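Local coordinates for quinone oxidoreductase (Coxiella burnetii, PDB 3TQH), which binds NADPH and probably uses it to reduce quinones, at residues V165-I170 against K193-E198; T140-L145 against I170-Q175; L157-A162 against I181-K186; Q152-L157 against P215-I220. All blocks are in the same frame, centred on the assembly; numbering follows the deposited sequence.

Interaction 1: V165-I170 against K193-E198; sequences VGHLAI and KALGAE. With NDP (NADPH dihydro-nicotinamide-adenine-dinucleotide phosphate), chain B.
The CA atoms of Ile170 and Gly196 come within 6.5 Å of each other where the middle of helix 164-175 meets the C-terminal end of helix 186-195. Gly196 closes that second helix: it takes a positive phi (126°) and its N bonds back to Lys193 O at 3.0 Å, part of a Schellman motif that turns the chain toward Ala197. The contact is van der Waals packing of methyl groups, largely against backbone. Leu195 reaches over with its CD1 branch, which lies 3.7 Å from His167 O and also touches His167 CB, arriving at the edge of the imidazole near the ring plane. Ile170 has CG1 beside its backbone N (chi1 -72°), which turns the CG2 methyl to the backbone at the helix end, 3.9 Å from Ala197 N and equally near Leu195 O. The imidazole is fixed from outside the pair, ND1 by Gly163 O and NE2 by the amide of Glu290. Nearer the start of helix 164-175, Val165 N donates to the NADPH phosphate oxygen O2N at 2.9 Å, as expected of a Rossmann-fold helix. Ile170 also lies on Val180 and Thr182 of strand 179-184 and on Ile158 of strand 155-158, while Val165, Leu168 and Ala169 face helix 135-147.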
# COMPACT_ATOMS: atom_id res chain seq x y z
N VAL A 165 -2.63 -4.60 0.55
CA VAL A 165 -3.45 -4.25 -0.61
C VAL A 165 -4.58 -5.26 -0.79
O VAL A 165 -5.72 -4.87 -1.02
CB VAL A 165 -2.62 -4.21 -1.91
CG1 VAL A 165 -3.53 -4.00 -3.13
CG2 VAL A 165 -1.57 -3.12 -1.83
N GLY A 166 -4.24 -6.54 -0.66
CA GLY A 166 -5.17 -7.64 -0.95
C GLY A 166 -6.50 -7.58 -0.22
O GLY A 166 -7.56 -7.66 -0.85
N HIS A 167 -6.45 -7.44 1.11
CA HIS A 167 -7.66 -7.50 1.92
C HIS A 167 -8.64 -6.38 1.58
O HIS A 167 -9.86 -6.56 1.73
CB HIS A 167 -7.35 -7.55 3.43
CG HIS A 167 -7.13 -6.22 4.08
ND1 HIS A 167 -5.98 -5.47 3.89
CD2 HIS A 167 -7.88 -5.52 4.96
CE1 HIS A 167 -6.05 -4.37 4.61
NE2 HIS A 167 -7.20 -4.37 5.27
N LEU A 168 -8.11 -5.26 1.11
CA LEU A 168 -8.94 -4.15 0.64
C LEU A 168 -9.51 -4.46 -0.75
O LEU A 168 -10.70 -4.25 -0.99
CB LEU A 168 -8.14 -2.85 0.62
CG LEU A 168 -7.77 -2.29 2.00
CD1 LEU A 168 -6.92 -1.03 1.90
CD2 LEU A 168 -9.02 -2.02 2.83
N ALA A 169 -8.65 -4.97 -1.63
CA ALA A 169 -9.02 -5.32 -3.00
C ALA A 169 -10.15 -6.34 -3.02
O ALA A 169 -11.11 -6.20 -3.77
CB ALA A 169 -7.81 -5.87 -3.77
N ILE A 170 -10.03 -7.36 -2.17
CA ILE A 170 -11.10 -8.35 -2.02
C ILE A 170 -12.43 -7.70 -1.66
O ILE A 170 -13.47 -8.05 -2.24
CB ILE A 170 -10.76 -9.39 -0.93
CG1 ILE A 170 -9.65 -10.32 -1.43
CG2 ILE A 170 -12.02 -10.17 -0.53
CD1 ILE A 170 -9.13 -11.27 -0.38
N LYS A 193 -12.76 -15.36 3.58
CA LYS A 193 -14.15 -15.71 3.29
C LYS A 193 -15.07 -14.65 3.87
O LYS A 193 -15.97 -14.16 3.18
CB LYS A 193 -14.50 -17.09 3.87
CG LYS A 193 -13.94 -18.26 3.06
CD LYS A 193 -14.91 -18.74 1.98
CE LYS A 193 -14.40 -19.99 1.29
NZ LYS A 193 -15.50 -20.71 0.57
N ALA A 194 -14.83 -14.28 5.13
CA ALA A 194 -15.63 -13.27 5.82
C ALA A 194 -15.57 -11.88 5.15
O ALA A 194 -16.52 -11.11 5.26
CB ALA A 194 -15.21 -13.17 7.29
N LEU A 195 -14.47 -11.58 4.47
CA LEU A 195 -14.33 -10.31 3.74
C LEU A 195 -14.97 -10.32 2.35
O LEU A 195 -15.10 -9.27 1.72
CB LEU A 195 -12.86 -9.90 3.61
CG LEU A 195 -12.08 -9.52 4.87
CD1 LEU A 195 -10.74 -8.93 4.46
CD2 LEU A 195 -12.85 -8.54 5.73
N GLY A 196 -15.37 -11.50 1.87
CA GLY A 196 -16.09 -11.62 0.60
C GLY A 196 -15.51 -12.57 -0.45
O GLY A 196 -16.08 -12.71 -1.52
N ALA A 197 -14.38 -13.21 -0.15
CA ALA A 197 -13.83 -14.20 -1.08
C ALA A 197 -14.79 -15.38 -1.20
O ALA A 197 -15.34 -15.85 -0.20
CB ALA A 197 -12.46 -14.67 -0.61
N GLU A 198 -15.02 -15.85 -2.43
CA GLU A 198 -15.83 -17.04 -2.66
C GLU A 198 -14.98 -18.30 -2.56
O GLU A 198 -15.45 -19.33 -2.09
CB GLU A 198 -16.48 -16.99 -4.04
CG GLU A 198 -17.64 -17.97 -4.19
CD GLU A 198 -17.86 -18.41 -5.62
OE1 GLU A 198 -16.97 -19.08 -6.19
OE2 GLU A 198 -18.94 -18.10 -6.18
PA NDP B . 1.95 -7.38 2.11
O1A NDP B . 3.26 -7.57 2.77
O2A NDP B . 1.00 -6.67 2.99
O5B NDP B . 1.33 -8.81 1.71
C5B NDP B . 1.46 -9.89 2.61
C4B NDP B . 0.56 -11.03 2.17
O4B NDP B . 1.15 -11.72 1.09
C3B NDP B . 0.31 -12.08 3.25
O3B NDP B . -1.02 -11.97 3.73
C2B NDP B . 0.56 -13.42 2.58
O2B NDP B . -0.49 -14.34 2.75
C1B NDP B . 0.70 -13.05 1.11
N9A NDP B . 1.64 -13.89 0.35
C8A NDP B . 3.00 -14.00 0.54
N7A NDP B . 3.50 -14.84 -0.38
C5A NDP B . 2.48 -15.27 -1.16
C6A NDP B . 2.45 -16.14 -2.24
N6A NDP B . 3.57 -16.71 -2.66
N1A NDP B . 1.26 -16.41 -2.87
C2A NDP B . 0.09 -15.81 -2.41
N3A NDP B . 0.12 -14.93 -1.34
C4A NDP B . 1.31 -14.67 -0.72
O3 NDP B . 2.13 -6.62 0.70
PN NDP B . 1.15 -5.49 0.08
O1N NDP B . 1.35 -4.23 0.82
O2N NDP B . -0.21 -6.00 -0.12
O5D NDP B . 1.84 -5.32 -1.36
C5D NDP B . 2.04 -6.42 -2.23
C4D NDP B . 3.06 -6.06 -3.30
O4D NDP B . 2.58 -4.97 -4.08
C3D NDP B . 4.38 -5.63 -2.69
O3D NDP B . 5.44 -6.25 -3.39
C2D NDP B . 4.41 -4.13 -2.85
O2D NDP B . 5.72 -3.61 -2.96
C1D NDP B . 3.55 -3.93 -4.11
N1N NDP B . 2.88 -2.62 -4.22
C2N NDP B . 3.03 -1.93 -5.40
C3N NDP B . 2.49 -0.66 -5.59
C7N NDP B . 2.65 0.08 -6.88
O7N NDP B . 2.09 1.37 -7.00
N7N NDP B . 3.32 -0.49 -7.89
C4N NDP B . 1.73 -0.03 -4.45
C5N NDP B . 1.60 -0.84 -3.19
C6N NDP B . 2.19 -2.10 -3.15
P2B NDP B . -0.33 -15.63 3.70
O1X NDP B . -1.69 -16.24 3.91
O2X NDP B . 0.25 -15.23 5.03
O3X NDP B . 0.56 -16.67 3.07

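Interaction 2: T140-L145 against I170-Q175; sequences TALQAL and IQLAKQ. With NDP (NADPH dihydro-nicotinamide-adenine-dinucleotide phosphate), chain B.
Leu145 and Leu172 meet with nearly the same torsions: each has CG beside its backbone N and opposite the carbonyl carbon (chi1 -72° and -71°), and Leu145 brings both methyls to the other helix, Leu172 its CD1. Leu145 CD1 lands against the start of the opposing side chain, 3.6 Å from Leu172 CB, and lies just as near Ala173 N. Its second branch, CD2, rests on the methyl of Ala173 at 4.1 Å, so the forked end of Leu145 sits over the backbone and CB atoms of two successive residues. In return Leu172 CD1 passes to the other helix one turn nearer its N terminus, where it touches Ala141 CB at 4.1 Å and, at a similar distance, Leu142 N and CB. The two leucine side chains cross obliquely. The methyls of Ala141 and Ala173 receive these branches, and the short axes approach to 9.6 Å at a crossing angle of -44°, running roughly in the same direction. All five residues that touch are buried. On another side of helix 135-147, Thr140 lies at the cofactor: its OG1 is 3.2 Å from C4N of the nicotinamide, the carbon that carries the hydride in NADPH, and is hydrogen-bonded to Thr136 O. The contact thus joins the helix beside the nicotinamide to the first helix of the Rossmann fold. Leu172 is also covered by Leu278 and Leu281 of helix 272-283, Leu142 lies on Glu274 of the same helix, and Ala173 packs on Val180 of strand 179-184.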
# COMPACT_ATOMS: atom_id res chain seq x y z
N THR A 140 -4.00 1.65 -4.20
CA THR A 140 -3.48 0.60 -5.06
C THR A 140 -4.56 -0.43 -5.38
O THR A 140 -4.79 -0.77 -6.54
CB THR A 140 -2.26 -0.09 -4.44
OG1 THR A 140 -1.29 0.90 -4.07
CG2 THR A 140 -1.64 -1.04 -5.45
N ALA A 141 -5.24 -0.92 -4.34
CA ALA A 141 -6.33 -1.87 -4.53
C ALA A 141 -7.32 -1.35 -5.56
O ALA A 141 -7.64 -2.04 -6.52
CB ALA A 141 -7.02 -2.14 -3.21
N LEU A 142 -7.77 -0.11 -5.38
CA LEU A 142 -8.81 0.47 -6.24
C LEU A 142 -8.33 0.64 -7.68
O LEU A 142 -9.02 0.25 -8.63
CB LEU A 142 -9.26 1.82 -5.68
CG LEU A 142 -10.50 2.48 -6.30
CD1 LEU A 142 -11.70 1.52 -6.30
CD2 LEU A 142 -10.82 3.77 -5.55
N GLN A 143 -7.15 1.22 -7.84
CA GLN A 143 -6.61 1.50 -9.17
C GLN A 143 -6.23 0.23 -9.93
O GLN A 143 -6.28 0.22 -11.16
CB GLN A 143 -5.43 2.46 -9.06
CG GLN A 143 -5.85 3.86 -8.61
CD GLN A 143 -4.68 4.75 -8.22
OE1 GLN A 143 -3.52 4.41 -8.45
NE2 GLN A 143 -4.99 5.89 -7.63
N ALA A 144 -5.90 -0.83 -9.21
CA ALA A 144 -5.67 -2.13 -9.83
C ALA A 144 -6.97 -2.71 -10.37
O ALA A 144 -7.04 -3.16 -11.52
CB ALA A 144 -5.04 -3.10 -8.85
N LEU A 145 -8.02 -2.67 -9.55
CA LEU A 145 -9.34 -3.13 -9.98
C LEU A 145 -9.86 -2.32 -11.17
O LEU A 145 -10.46 -2.90 -12.08
CB LEU A 145 -10.34 -3.12 -8.82
CG LEU A 145 -10.09 -4.21 -7.76
CD1 LEU A 145 -10.97 -4.02 -6.53
CD2 LEU A 145 -10.31 -5.61 -8.35
N ILE A 170 -10.03 -7.36 -2.17
CA ILE A 170 -11.10 -8.35 -2.02
C ILE A 170 -12.43 -7.70 -1.66
O ILE A 170 -13.47 -8.05 -2.24
CB ILE A 170 -10.76 -9.39 -0.93
CG1 ILE A 170 -9.65 -10.32 -1.43
CG2 ILE A 170 -12.02 -10.17 -0.53
CD1 ILE A 170 -9.13 -11.27 -0.38
N GLN A 171 -12.41 -6.78 -0.71
CA GLN A 171 -13.65 -6.13 -0.28
C GLN A 171 -14.19 -5.25 -1.39
O GLN A 171 -15.39 -5.27 -1.67
CB GLN A 171 -13.42 -5.29 0.96
CG GLN A 171 -13.05 -6.09 2.17
CD GLN A 171 -12.68 -5.19 3.32
OE1 GLN A 171 -13.56 -4.69 4.01
NE2 GLN A 171 -11.38 -4.99 3.54
N LEU A 172 -13.31 -4.48 -2.02
CA LEU A 172 -13.69 -3.62 -3.13
C LEU A 172 -14.21 -4.42 -4.32
O LEU A 172 -15.19 -4.02 -4.95
CB LEU A 172 -12.53 -2.71 -3.54
CG LEU A 172 -12.21 -1.59 -2.53
CD1 LEU A 172 -10.90 -0.88 -2.88
CD2 LEU A 172 -13.37 -0.59 -2.42
N ALA A 173 -13.58 -5.56 -4.61
CA ALA A 173 -14.03 -6.43 -5.71
C ALA A 173 -15.40 -7.04 -5.44
O ALA A 173 -16.21 -7.18 -6.36
CB ALA A 173 -13.01 -7.53 -5.96
N LYS A 174 -15.66 -7.41 -4.19
CA LYS A 174 -16.96 -7.94 -3.77
C LYS A 174 -18.04 -6.88 -3.94
O LYS A 174 -19.14 -7.17 -4.43
CB LYS A 174 -16.89 -8.41 -2.32
CG LYS A 174 -18.20 -8.98 -1.75
CD LYS A 174 -18.47 -10.40 -2.25
CE LYS A 174 -19.80 -10.91 -1.71
NZ LYS A 174 -20.18 -12.24 -2.29
N GLN A 175 -17.73 -5.65 -3.54
CA GLN A 175 -18.66 -4.52 -3.69
C GLN A 175 -18.95 -4.18 -5.16
O GLN A 175 -19.99 -3.60 -5.46
CB GLN A 175 -18.14 -3.28 -2.95
CG GLN A 175 -18.16 -3.40 -1.43
CD GLN A 175 -17.41 -2.27 -0.74
OE1 GLN A 175 -17.41 -1.12 -1.20
NE2 GLN A 175 -16.76 -2.59 0.38
PA NDP B . 1.95 -7.38 2.11
O1A NDP B . 3.26 -7.57 2.77
O2A NDP B . 1.00 -6.67 2.99
O5B NDP B . 1.33 -8.81 1.71
C5B NDP B . 1.46 -9.89 2.61
C4B NDP B . 0.56 -11.03 2.17
O4B NDP B . 1.15 -11.72 1.09
C3B NDP B . 0.31 -12.08 3.25
O3B NDP B . -1.02 -11.97 3.73
C2B NDP B . 0.56 -13.42 2.58
O2B NDP B . -0.49 -14.34 2.75
C1B NDP B . 0.70 -13.05 1.11
N9A NDP B . 1.64 -13.89 0.35
C8A NDP B . 3.00 -14.00 0.54
N7A NDP B . 3.50 -14.84 -0.38
C5A NDP B . 2.48 -15.27 -1.16
C6A NDP B . 2.45 -16.14 -2.24
N6A NDP B . 3.57 -16.71 -2.66
N1A NDP B . 1.26 -16.41 -2.87
C2A NDP B . 0.09 -15.81 -2.41
N3A NDP B . 0.12 -14.93 -1.34
C4A NDP B . 1.31 -14.67 -0.72
O3 NDP B . 2.13 -6.62 0.70
PN NDP B . 1.15 -5.49 0.08
O1N NDP B . 1.35 -4.23 0.82
O2N NDP B . -0.21 -6.00 -0.12
O5D NDP B . 1.84 -5.32 -1.36
C5D NDP B . 2.04 -6.42 -2.23
C4D NDP B . 3.06 -6.06 -3.30
O4D NDP B . 2.58 -4.97 -4.08
C3D NDP B . 4.38 -5.63 -2.69
O3D NDP B . 5.44 -6.25 -3.39
C2D NDP B . 4.41 -4.13 -2.85
O2D NDP B . 5.72 -3.61 -2.96
C1D NDP B . 3.55 -3.93 -4.11
N1N NDP B . 2.88 -2.62 -4.22
C2N NDP B . 3.03 -1.93 -5.40
C3N NDP B . 2.49 -0.66 -5.59
C7N NDP B . 2.65 0.08 -6.88
O7N NDP B . 2.09 1.37 -7.00
N7N NDP B . 3.32 -0.49 -7.89
C4N NDP B . 1.73 -0.03 -4.45
C5N NDP B . 1.60 -0.84 -3.19
C6N NDP B . 2.19 -2.10 -3.15
P2B NDP B . -0.33 -15.63 3.70
O1X NDP B . -1.69 -16.24 3.91
O2X NDP B . 0.25 -15.23 5.03
O3X NDP B . 0.56 -16.67 3.07

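Interaction 3: L157-A162 against I181-K186; sequences LIHAGA and ITTASK. With NDP (NADPH dihydro-nicotinamide-adenine-dinucleotide phosphate), chain B.
Thr182 and Ile158 form the tight end of this parallel strand pair. Ile158 N donates to Ile181 O at 2.8 Å, and Ile158 O takes the Thr182 hydroxyl at 2.6 Å, met almost end-on to the carbonyl. Thr182 OG1 stands opposite its own backbone N (chi1 -174°), which directs it to that oxygen and to Gly161 CA, 3.2 Å away. On the face of Leu157 and Ile181, Leu157 CD1 packs against Ile181 CG2 at 3.8 Å. Beyond Ile158 the strands part, and the bonds become longer and more varied. Thr183 OG1 is hydrogen-bonded to His159 ND1 at 3.0 Å, at the ring edge, and accepts from Ala160 N; His159 NE2 is held by Ser231. Gly161 N reaches Thr183 O only weakly. A water bridges this end, accepting from Ala162 N and donating to Thr183 O and to NADPH O2B. This end lies against the adenosine part of the cofactor, Ala160 CA being 3.3 Å from N3A. Farther on, Ser185 N donates to O1X of the 2'-phosphate at 2.6 Å and its hydroxyl binds O3X at 2.9 Å. These two bonds to the phosphate that distinguishes NADPH from NADH are consistent with a preference for NADPH.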
# COMPACT_ATOMS: atom_id res chain seq x y z
N LEU A 157 -9.22 -13.11 -9.71
CA LEU A 157 -8.24 -13.77 -8.88
C LEU A 157 -7.32 -12.71 -8.29
O LEU A 157 -6.63 -12.02 -9.03
CB LEU A 157 -7.42 -14.78 -9.70
CG LEU A 157 -6.21 -15.40 -9.00
CD1 LEU A 157 -6.65 -16.20 -7.77
CD2 LEU A 157 -5.38 -16.27 -9.96
N ILE A 158 -7.32 -12.58 -6.96
CA ILE A 158 -6.46 -11.64 -6.24
C ILE A 158 -5.44 -12.44 -5.44
O ILE A 158 -5.79 -13.08 -4.44
CB ILE A 158 -7.29 -10.75 -5.27
CG1 ILE A 158 -8.39 -10.00 -6.04
CG2 ILE A 158 -6.39 -9.77 -4.55
CD1 ILE A 158 -9.18 -9.02 -5.21
N HIS A 159 -4.19 -12.44 -5.88
CA HIS A 159 -3.12 -13.09 -5.14
C HIS A 159 -2.82 -12.32 -3.86
O HIS A 159 -2.99 -11.10 -3.80
CB HIS A 159 -1.84 -13.18 -5.97
CG HIS A 159 -1.87 -14.26 -7.01
ND1 HIS A 159 -1.80 -15.60 -6.69
CD2 HIS A 159 -1.93 -14.19 -8.36
CE1 HIS A 159 -1.84 -16.31 -7.80
NE2 HIS A 159 -1.92 -15.48 -8.83
N ALA A 160 -2.35 -13.03 -2.84
CA ALA A 160 -1.93 -12.40 -1.59
C ALA A 160 -3.08 -11.62 -0.97
O ALA A 160 -2.91 -10.47 -0.58
CB ALA A 160 -0.73 -11.50 -1.83
N GLY A 161 -4.24 -12.26 -0.87
CA GLY A 161 -5.47 -11.60 -0.44
C GLY A 161 -5.50 -11.11 0.99
O GLY A 161 -6.25 -10.20 1.30
N ALA A 162 -4.68 -11.70 1.86
CA ALA A 162 -4.71 -11.39 3.29
C ALA A 162 -3.87 -10.17 3.67
O ALA A 162 -3.94 -9.70 4.81
CB ALA A 162 -4.28 -12.61 4.11
N ILE A 181 -11.75 -14.94 -6.25
CA ILE A 181 -10.88 -16.06 -5.91
C ILE A 181 -9.61 -15.44 -5.35
O ILE A 181 -9.16 -14.40 -5.83
CB ILE A 181 -10.50 -16.91 -7.16
CG1 ILE A 181 -11.75 -17.29 -7.96
CG2 ILE A 181 -9.74 -18.15 -6.74
CD1 ILE A 181 -11.45 -18.06 -9.26
N THR A 182 -9.01 -16.06 -4.34
CA THR A 182 -7.77 -15.52 -3.79
C THR A 182 -6.85 -16.62 -3.30
O THR A 182 -7.28 -17.74 -3.08
CB THR A 182 -8.05 -14.53 -2.63
OG1 THR A 182 -6.82 -13.93 -2.21
CG2 THR A 182 -8.69 -15.25 -1.43
N THR A 183 -5.58 -16.27 -3.12
CA THR A 183 -4.59 -17.19 -2.57
C THR A 183 -4.10 -16.73 -1.20
O THR A 183 -3.75 -15.56 -1.02
CB THR A 183 -3.38 -17.37 -3.52
OG1 THR A 183 -2.89 -16.08 -3.92
CG2 THR A 183 -3.78 -18.16 -4.76
N ALA A 184 -4.09 -17.65 -0.24
CA ALA A 184 -3.60 -17.37 1.11
C ALA A 184 -3.30 -18.66 1.88
O ALA A 184 -3.66 -19.75 1.45
CB ALA A 184 -4.62 -16.55 1.85
N SER A 185 -2.63 -18.53 3.02
CA SER A 185 -2.45 -19.64 3.96
C SER A 185 -3.79 -20.15 4.47
O SER A 185 -4.76 -19.41 4.51
CB SER A 185 -1.60 -19.20 5.16
OG SER A 185 -0.30 -18.85 4.76
N LYS A 186 -3.82 -21.42 4.87
CA LYS A 186 -4.99 -22.02 5.52
C LYS A 186 -5.45 -21.14 6.68
O LYS A 186 -6.65 -20.95 6.89
CB LYS A 186 -4.65 -23.43 6.03
CG LYS A 186 -5.80 -24.14 6.74
CD LYS A 186 -5.36 -25.49 7.33
CE LYS A 186 -6.39 -26.05 8.32
NZ LYS A 186 -5.88 -27.21 9.10
PA NDP B . 1.95 -7.38 2.11
O1A NDP B . 3.26 -7.57 2.77
O2A NDP B . 1.00 -6.67 2.99
O5B NDP B . 1.33 -8.81 1.71
C5B NDP B . 1.46 -9.89 2.61
C4B NDP B . 0.56 -11.03 2.17
O4B NDP B . 1.15 -11.72 1.09
C3B NDP B . 0.31 -12.08 3.25
O3B NDP B . -1.02 -11.97 3.73
C2B NDP B . 0.56 -13.42 2.58
O2B NDP B . -0.49 -14.34 2.75
C1B NDP B . 0.70 -13.05 1.11
N9A NDP B . 1.64 -13.89 0.35
C8A NDP B . 3.00 -14.00 0.54
N7A NDP B . 3.50 -14.84 -0.38
C5A NDP B . 2.48 -15.27 -1.16
C6A NDP B . 2.45 -16.14 -2.24
N6A NDP B . 3.57 -16.71 -2.66
N1A NDP B . 1.26 -16.41 -2.87
C2A NDP B . 0.09 -15.81 -2.41
N3A NDP B . 0.12 -14.93 -1.34
C4A NDP B . 1.31 -14.67 -0.72
O3 NDP B . 2.13 -6.62 0.70
PN NDP B . 1.15 -5.49 0.08
O1N NDP B . 1.35 -4.23 0.82
O2N NDP B . -0.21 -6.00 -0.12
O5D NDP B . 1.84 -5.32 -1.36
C5D NDP B . 2.04 -6.42 -2.23
C4D NDP B . 3.06 -6.06 -3.30
O4D NDP B . 2.58 -4.97 -4.08
C3D NDP B . 4.38 -5.63 -2.69
O3D NDP B . 5.44 -6.25 -3.39
C2D NDP B . 4.41 -4.13 -2.85
O2D NDP B . 5.72 -3.61 -2.96
C1D NDP B . 3.55 -3.93 -4.11
N1N NDP B . 2.88 -2.62 -4.22
C2N NDP B . 3.03 -1.93 -5.40
C3N NDP B . 2.49 -0.66 -5.59
C7N NDP B . 2.65 0.08 -6.88
O7N NDP B . 2.09 1.37 -7.00
N7N NDP B . 3.32 -0.49 -7.89
C4N NDP B . 1.73 -0.03 -4.45
C5N NDP B . 1.60 -0.84 -3.19
C6N NDP B . 2.19 -2.10 -3.15
P2B NDP B . -0.33 -15.63 3.70
O1X NDP B . -1.69 -16.24 3.91
O2X NDP B . 0.25 -15.23 5.03
O3X NDP B . 0.56 -16.67 3.07
O HOH W 1 -2.85 -13.80 1.26

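Interaction 4: Q152-L157 against P215-I220; sequences QGDVVL and PVDAVI
Asp217 holds the start of strand 155-158 through Val155 N, where that strand pairs in parallel with strand 216-221 at the centre of the Rossmann-fold sheet. From its CB, 3.4 Å from Val155 O, the side chain crosses that of Asp154 at about a right angle. CG, set beside its own backbone N and opposite the carbonyl carbon (chi1 -63°), lies 3.8 Å from Val155 N and about as near Asp154 OD1. OD2 accepts from Val155 N at 2.8 Å in a nearly straight bond (170°), met on its anti side, and also touches Asp154 CA; OD1 has a weak, long ion pair with Lys236. The two carboxylates are stacked with planes 24° apart, a like-charged pair that may raise the proton affinity of either. Asp154 OD2 is bonded to Lys151 N. The chain turns a corner at Asp217, where Val155 O accepts from both Asp217 N and Ala218 N. Regular pairing follows, with Leu157 N to Ala218 O and Ile220 N to Leu157 O. The side chains of Val155 and Val216 cross at about a right angle, CG1 to CG2 at 3.5 Å. On one face Val156 CG1 meets Ile220 CG1, and Ile220 in turn lies on Ala144 and Leu145 of helix 135-147. On the other, Leu157 and Val219 lie side by side and point the same way, Leu157 CD2 being 4.2 Å from Val219 CG2.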
# COMPACT_ATOMS: atom_id res chain seq x y z
N GLN A 152 -19.61 -6.30 -12.67
CA GLN A 152 -20.41 -7.37 -12.06
C GLN A 152 -20.48 -8.59 -12.99
O GLN A 152 -20.67 -8.44 -14.19
CB GLN A 152 -21.83 -6.89 -11.72
CG GLN A 152 -22.77 -8.03 -11.27
CD GLN A 152 -24.05 -7.55 -10.60
OE1 GLN A 152 -24.08 -6.51 -9.95
NE2 GLN A 152 -25.11 -8.34 -10.74
N GLY A 153 -20.33 -9.77 -12.41
CA GLY A 153 -20.31 -11.03 -13.17
C GLY A 153 -18.90 -11.58 -13.39
O GLY A 153 -18.73 -12.78 -13.53
N ASP A 154 -17.91 -10.70 -13.42
CA ASP A 154 -16.53 -11.08 -13.71
C ASP A 154 -15.94 -11.94 -12.60
O ASP A 154 -16.26 -11.76 -11.42
CB ASP A 154 -15.63 -9.84 -13.90
CG ASP A 154 -15.91 -9.08 -15.21
OD1 ASP A 154 -16.75 -9.53 -16.03
OD2 ASP A 154 -15.26 -8.03 -15.42
N VAL A 155 -15.08 -12.87 -12.98
CA VAL A 155 -14.31 -13.65 -12.02
C VAL A 155 -12.96 -12.98 -11.86
O VAL A 155 -12.29 -12.67 -12.85
CB VAL A 155 -14.11 -15.09 -12.48
CG1 VAL A 155 -13.34 -15.88 -11.42
CG2 VAL A 155 -15.46 -15.74 -12.80
N VAL A 156 -12.56 -12.77 -10.61
CA VAL A 156 -11.32 -12.07 -10.31
C VAL A 156 -10.47 -12.87 -9.33
O VAL A 156 -10.94 -13.25 -8.26
CB VAL A 156 -11.60 -10.67 -9.74
CG1 VAL A 156 -10.31 -9.96 -9.42
CG2 VAL A 156 -12.42 -9.84 -10.73
N LEU A 157 -9.22 -13.11 -9.71
CA LEU A 157 -8.24 -13.77 -8.88
C LEU A 157 -7.32 -12.71 -8.29
O LEU A 157 -6.63 -12.02 -9.03
CB LEU A 157 -7.42 -14.78 -9.70
CG LEU A 157 -6.21 -15.40 -9.00
CD1 LEU A 157 -6.65 -16.20 -7.77
CD2 LEU A 157 -5.38 -16.27 -9.96
N PRO A 215 -11.61 -20.34 -16.52
CA PRO A 215 -10.92 -19.12 -16.91
C PRO A 215 -11.41 -17.86 -16.20
O PRO A 215 -12.61 -17.67 -15.98
CB PRO A 215 -11.20 -19.03 -18.40
CG PRO A 215 -11.20 -20.45 -18.84
CD PRO A 215 -11.85 -21.21 -17.70
N VAL A 216 -10.46 -16.99 -15.87
CA VAL A 216 -10.68 -15.84 -15.02
C VAL A 216 -10.62 -14.57 -15.89
O VAL A 216 -9.89 -14.53 -16.87
CB VAL A 216 -9.61 -15.84 -13.88
CG1 VAL A 216 -9.15 -14.45 -13.52
CG2 VAL A 216 -10.14 -16.59 -12.66
N ASP A 217 -11.41 -13.56 -15.53
CA ASP A 217 -11.46 -12.29 -16.27
C ASP A 217 -10.32 -11.34 -15.90
O ASP A 217 -9.85 -10.58 -16.74
CB ASP A 217 -12.80 -11.58 -16.05
CG ASP A 217 -13.98 -12.38 -16.56
OD1 ASP A 217 -14.25 -12.33 -17.79
OD2 ASP A 217 -14.64 -13.04 -15.74
N ALA A 218 -9.88 -11.37 -14.65
CA ALA A 218 -8.77 -10.52 -14.23
C ALA A 218 -7.98 -11.19 -13.12
O ALA A 218 -8.54 -11.86 -12.26
CB ALA A 218 -9.27 -9.16 -13.77
N VAL A 219 -6.66 -11.00 -13.16
CA VAL A 219 -5.78 -11.40 -12.09
C VAL A 219 -5.18 -10.13 -11.51
O VAL A 219 -4.50 -9.41 -12.23
CB VAL A 219 -4.64 -12.30 -12.60
CG1 VAL A 219 -3.61 -12.54 -11.48
CG2 VAL A 219 -5.20 -13.63 -13.16
N ILE A 220 -5.45 -9.85 -10.24
CA ILE A 220 -4.74 -8.80 -9.52
C ILE A 220 -3.54 -9.47 -8.85
O ILE A 220 -3.67 -10.05 -7.77
CB ILE A 220 -5.61 -8.09 -8.47
CG1 ILE A 220 -6.95 -7.64 -9.07
CG2 ILE A 220 -4.86 -6.89 -7.91
CD1 ILE A 220 -6.82 -6.81 -10.35

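Overall arrangement
From the N terminus, helix 135-147 comes first, and interaction 2 closes a loop from it to helix 164-175, spanning strand 155-158. Interaction 3 then joins strand 155-158 to strand 179-184, closing the beta-alpha-beta unit around helix 164-175, and interaction 1 carries that helix on to the end of helix 186-195. Interactions 1, 2 and 3 cross one another along the chain. Interaction 4 makes the longest closure, from strand 155-158 to strand 216-221, and encloses 1 and 3 while crossing 2. Strand 155-158 thus has interactions 3 and 4 on its two edges, sharing Leu157, whereas Ile170 links interactions 1 and 2. Interactions 1, 2 and 3 all reach NADPH.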